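PDB 3QVL: putative hydantoin racemase from Klebsiella pneumoniae subsp. pneumoniae, which interconverts the two enantiomers of allantoin and probably also racemises other 5-substituted hydantoins. Local coordinates for residues 66-80 with 89-102. Residues are numbered along the deposited sequence; the frame is centred on the assembly and turned at random.
Sequences REQGVDGHVIASFGD and LAQGPVIGIAEAAM. Unlike the reference sequence in segment 66-80: Ser77 (reference Cys). With 5HY ([(4R)-2,5-dioxoimidazolidin-4-yl]acetic acid), chain C.
Asp80 reaches into the first turn of helix 97-108 and takes two of its backbone N-H groups, one on each carboxylate oxygen: Ala98 N lies 3.0 Å from Asp80 OD1, and Glu99 N meets OD2, both on syn lone pairs. That double grip fixes the rotation of the carboxylate, and Tyr132 adds a further bond to OD2. The extended Glu99 side chain runs back along the first turn, its OE1 accepting from Gly96 N at the N-cap, while Arg87 forms a salt bridge with OE2. Beside this, Ala98 CB sits over one face of the Phe78 ring, 3.9 Å from its centroid. With chi1 at 63°, Ile97 turns CG1 toward Ser77 O and lays CD1 against the 76-77 backbone. Phe78 N donates to O of the bound 5HY at 2.9 Å.

Strands 72-75 and 94-96 are the parallel pair of a beta-alpha-beta unit, crossed over through helix 83-89. His73 N donates to Pro93 O, Ile95 bridges His73 O and Ile75 N, and Ile75 CD1 packs on Val94 CG1 at 3.7 Å. A water joins the buried His73 NE2 to Gly92 N; Gln5 OE1 holds ND1.

The fit slackens at partly exposed Arg66 and exposed Gln91, where water links Arg66 NE to Gln91 OE1, beside a weak bond from Arg66 NH1 to Leu89 O.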
# COMPACT_ATOMS: atom_id res chain seq x y z
N ARG A 66 34.30 -14.64 5.73
CA ARG A 66 34.91 -14.16 4.49
C ARG A 66 36.42 -14.44 4.46
O ARG A 66 36.97 -14.75 3.40
CB ARG A 66 34.62 -12.67 4.29
CG ARG A 66 35.03 -12.14 2.92
CD ARG A 66 34.73 -10.65 2.79
NE ARG A 66 35.49 -10.05 1.69
CZ ARG A 66 35.52 -8.74 1.43
NH1 ARG A 66 34.84 -7.88 2.18
NH2 ARG A 66 36.24 -8.29 0.41
N GLU A 67 37.07 -14.32 5.62
CA GLU A 67 38.48 -14.65 5.76
C GLU A 67 38.73 -16.14 5.50
O GLU A 67 39.76 -16.51 4.92
CB GLU A 67 38.99 -14.28 7.16
CG GLU A 67 39.25 -12.80 7.37
CD GLU A 67 39.73 -12.47 8.78
OE1 GLU A 67 40.52 -11.52 8.92
OE2 GLU A 67 39.32 -13.16 9.73
N GLN A 68 37.78 -16.97 5.92
CA GLN A 68 37.85 -18.42 5.72
C GLN A 68 37.48 -18.81 4.29
O GLN A 68 37.79 -19.92 3.85
CB GLN A 68 36.94 -19.14 6.72
CG GLN A 68 37.39 -19.04 8.17
CD GLN A 68 36.30 -19.42 9.17
OE1 GLN A 68 36.59 -19.69 10.34
NE2 GLN A 68 35.05 -19.45 8.72
N GLY A 69 36.83 -17.90 3.58
CA GLY A 69 36.42 -18.13 2.19
C GLY A 69 35.21 -19.04 2.07
O GLY A 69 35.15 -19.89 1.18
N VAL A 70 34.24 -18.86 2.97
CA VAL A 70 33.00 -19.62 2.93
C VAL A 70 32.15 -19.20 1.73
O VAL A 70 32.30 -18.09 1.21
CB VAL A 70 32.17 -19.51 4.25
CG1 VAL A 70 32.99 -20.01 5.44
CG2 VAL A 70 31.69 -18.09 4.48
N ASP A 71 31.28 -20.10 1.28
CA ASP A 71 30.47 -19.87 0.08
C ASP A 71 29.24 -19.00 0.34
O ASP A 71 28.72 -18.36 -0.58
CB ASP A 71 30.07 -21.20 -0.55
CG ASP A 71 31.27 -21.99 -1.04
OD1 ASP A 71 31.84 -21.62 -2.09
OD2 ASP A 71 31.65 -22.98 -0.38
N GLY A 72 28.79 -18.97 1.59
CA GLY A 72 27.62 -18.19 1.97
C GLY A 72 27.40 -18.12 3.47
O GLY A 72 28.08 -18.81 4.24
N HIS A 73 26.44 -17.30 3.88
CA HIS A 73 26.16 -17.07 5.29
C HIS A 73 24.66 -17.12 5.59
O HIS A 73 23.83 -16.80 4.73
CB HIS A 73 26.69 -15.70 5.74
CG HIS A 73 28.08 -15.40 5.26
ND1 HIS A 73 29.19 -15.53 6.06
CD2 HIS A 73 28.52 -14.94 4.07
CE1 HIS A 73 30.27 -15.18 5.38
NE2 HIS A 73 29.89 -14.82 4.16
N VAL A 74 24.33 -17.52 6.81
CA VAL A 74 22.96 -17.50 7.31
C VAL A 74 22.91 -16.70 8.62
O VAL A 74 23.71 -16.94 9.52
CB VAL A 74 22.42 -18.94 7.54
CG1 VAL A 74 21.09 -18.92 8.28
CG2 VAL A 74 22.28 -19.69 6.21
N ILE A 75 21.98 -15.75 8.70
CA ILE A 75 21.73 -15.01 9.94
C ILE A 75 20.56 -15.67 10.67
O ILE A 75 19.41 -15.57 10.25
CB ILE A 75 21.47 -13.51 9.68
CG1 ILE A 75 22.71 -12.86 9.05
CG2 ILE A 75 21.10 -12.79 10.98
CD1 ILE A 75 22.51 -11.43 8.59
N ALA A 76 20.88 -16.35 11.77
CA ALA A 76 19.96 -17.28 12.41
C ALA A 76 19.15 -16.76 13.60
O ALA A 76 19.00 -17.45 14.62
CB ALA A 76 20.68 -18.58 12.76
N SER A 77 18.65 -15.53 13.47
CA SER A 77 17.69 -14.95 14.40
C SER A 77 16.52 -14.38 13.60
O SER A 77 16.72 -13.82 12.52
CB SER A 77 18.34 -13.85 15.23
OG SER A 77 17.43 -13.30 16.17
N PHE A 78 15.30 -14.53 14.13
CA PHE A 78 14.09 -14.14 13.39
C PHE A 78 13.89 -12.65 13.10
O PHE A 78 12.95 -12.26 12.40
CB PHE A 78 12.85 -14.74 14.06
CG PHE A 78 11.66 -14.86 13.15
CD1 PHE A 78 11.63 -15.83 12.15
CD2 PHE A 78 10.56 -14.02 13.29
CE1 PHE A 78 10.54 -15.95 11.30
CE2 PHE A 78 9.46 -14.13 12.45
CZ PHE A 78 9.45 -15.09 11.45
N GLY A 79 14.78 -11.80 13.62
CA GLY A 79 14.76 -10.39 13.27
C GLY A 79 15.69 -10.06 12.12
O GLY A 79 15.75 -8.92 11.66
N ASP A 80 16.42 -11.08 11.64
CA ASP A 80 17.46 -10.94 10.61
C ASP A 80 18.37 -9.73 10.85
O ASP A 80 18.58 -8.92 9.94
CB ASP A 80 16.83 -10.87 9.20
CG ASP A 80 16.04 -12.12 8.84
OD1 ASP A 80 16.14 -13.13 9.56
OD2 ASP A 80 15.33 -12.09 7.81
N LEU A 89 29.37 -6.46 3.51
CA LEU A 89 30.67 -6.97 3.94
C LEU A 89 31.05 -8.30 3.28
O LEU A 89 32.20 -8.49 2.89
CB LEU A 89 30.72 -7.10 5.47
CG LEU A 89 32.06 -7.43 6.15
CD1 LEU A 89 33.11 -6.36 5.87
CD2 LEU A 89 31.87 -7.61 7.65
N ALA A 90 30.08 -9.20 3.15
CA ALA A 90 30.33 -10.53 2.60
C ALA A 90 30.37 -10.55 1.07
O ALA A 90 29.74 -9.71 0.42
CB ALA A 90 29.30 -11.53 3.11
N GLN A 91 31.12 -11.50 0.52
CA GLN A 91 31.14 -11.74 -0.92
C GLN A 91 30.04 -12.75 -1.28
O GLN A 91 29.26 -12.51 -2.20
CB GLN A 91 32.51 -12.25 -1.38
CG GLN A 91 32.58 -12.56 -2.87
CD GLN A 91 34.00 -12.68 -3.39
OE1 GLN A 91 34.92 -13.07 -2.67
NE2 GLN A 91 34.19 -12.34 -4.66
N GLY A 92 30.00 -13.86 -0.56
CA GLY A 92 28.95 -14.86 -0.72
C GLY A 92 27.62 -14.34 -0.23
O GLY A 92 27.58 -13.39 0.57
N PRO A 93 26.51 -14.95 -0.69
CA PRO A 93 25.17 -14.50 -0.29
C PRO A 93 24.91 -14.65 1.21
O PRO A 93 25.44 -15.57 1.84
CB PRO A 93 24.24 -15.42 -1.09
CG PRO A 93 25.07 -16.62 -1.41
CD PRO A 93 26.45 -16.09 -1.61
N VAL A 94 24.11 -13.74 1.75
CA VAL A 94 23.70 -13.78 3.15
C VAL A 94 22.18 -13.84 3.22
O VAL A 94 21.49 -12.96 2.70
CB VAL A 94 24.21 -12.55 3.95
CG1 VAL A 94 23.89 -12.70 5.43
CG2 VAL A 94 25.71 -12.35 3.75
N ILE A 95 21.66 -14.89 3.86
CA ILE A 95 20.22 -15.11 3.96
C ILE A 95 19.77 -15.10 5.42
O ILE A 95 20.33 -15.81 6.26
CB ILE A 95 19.79 -16.44 3.27
CG1 ILE A 95 20.35 -16.55 1.84
CG2 ILE A 95 18.27 -16.61 3.29
CD1 ILE A 95 19.87 -15.47 0.87
N GLY A 96 18.76 -14.28 5.71
CA GLY A 96 18.15 -14.26 7.04
C GLY A 96 17.14 -15.38 7.18
O GLY A 96 16.54 -15.82 6.18
N ILE A 97 16.93 -15.86 8.40
CA ILE A 97 16.00 -16.97 8.63
C ILE A 97 14.52 -16.56 8.55
O ILE A 97 13.69 -17.36 8.13
CB ILE A 97 16.30 -17.78 9.92
CG1 ILE A 97 16.16 -16.92 11.18
CG2 ILE A 97 17.67 -18.44 9.82
CD1 ILE A 97 15.85 -17.73 12.43
N ALA A 98 14.22 -15.33 8.95
CA ALA A 98 12.87 -14.79 8.78
C ALA A 98 12.57 -14.65 7.29
O ALA A 98 11.52 -15.08 6.82
CB ALA A 98 12.72 -13.46 9.48
N GLU A 99 13.52 -14.07 6.57
CA GLU A 99 13.46 -13.91 5.12
C GLU A 99 13.18 -15.25 4.43
O GLU A 99 12.23 -15.36 3.66
CB GLU A 99 14.78 -13.31 4.62
CG GLU A 99 14.89 -13.14 3.11
CD GLU A 99 16.29 -12.76 2.66
OE1 GLU A 99 17.27 -13.17 3.32
OE2 GLU A 99 16.42 -12.04 1.65
N ALA A 100 14.01 -16.25 4.73
CA ALA A 100 13.91 -17.57 4.11
C ALA A 100 12.60 -18.29 4.42
O ALA A 100 11.98 -18.88 3.53
CB ALA A 100 15.09 -18.43 4.49
N ALA A 101 12.18 -18.23 5.69
CA ALA A 101 10.94 -18.89 6.13
C ALA A 101 9.71 -18.29 5.46
O ALA A 101 8.81 -19.02 5.04
CB ALA A 101 10.81 -18.83 7.64
N MET A 102 9.67 -16.96 5.37
CA MET A 102 8.58 -16.24 4.71
C MET A 102 8.54 -16.54 3.22
O MET A 102 7.47 -16.75 2.65
CB MET A 102 8.69 -14.73 4.95
CG MET A 102 8.42 -14.29 6.38
SD MET A 102 8.80 -12.55 6.62
CE MET A 102 8.61 -12.39 8.39
C 5HY C . 15.60 -15.48 17.50
N 5HY C . 15.62 -13.85 19.12
O 5HY C . 15.33 -16.18 16.53
CA 5HY C . 14.87 -14.21 17.91
CB 5HY C . 13.37 -14.44 18.20
CG 5HY C . 13.03 -15.62 19.11
OAB 5HY C . 17.42 -14.69 20.20
NAF 5HY C . 16.60 -15.70 18.35
CAI 5HY C . 16.60 -14.74 19.28
OD1 5HY C . 11.85 -15.68 19.52
OD2 5HY C . 13.92 -16.45 19.38
O HOH W 1 35.99 -12.23 -0.37
O HOH W 2 31.53 -13.93 2.05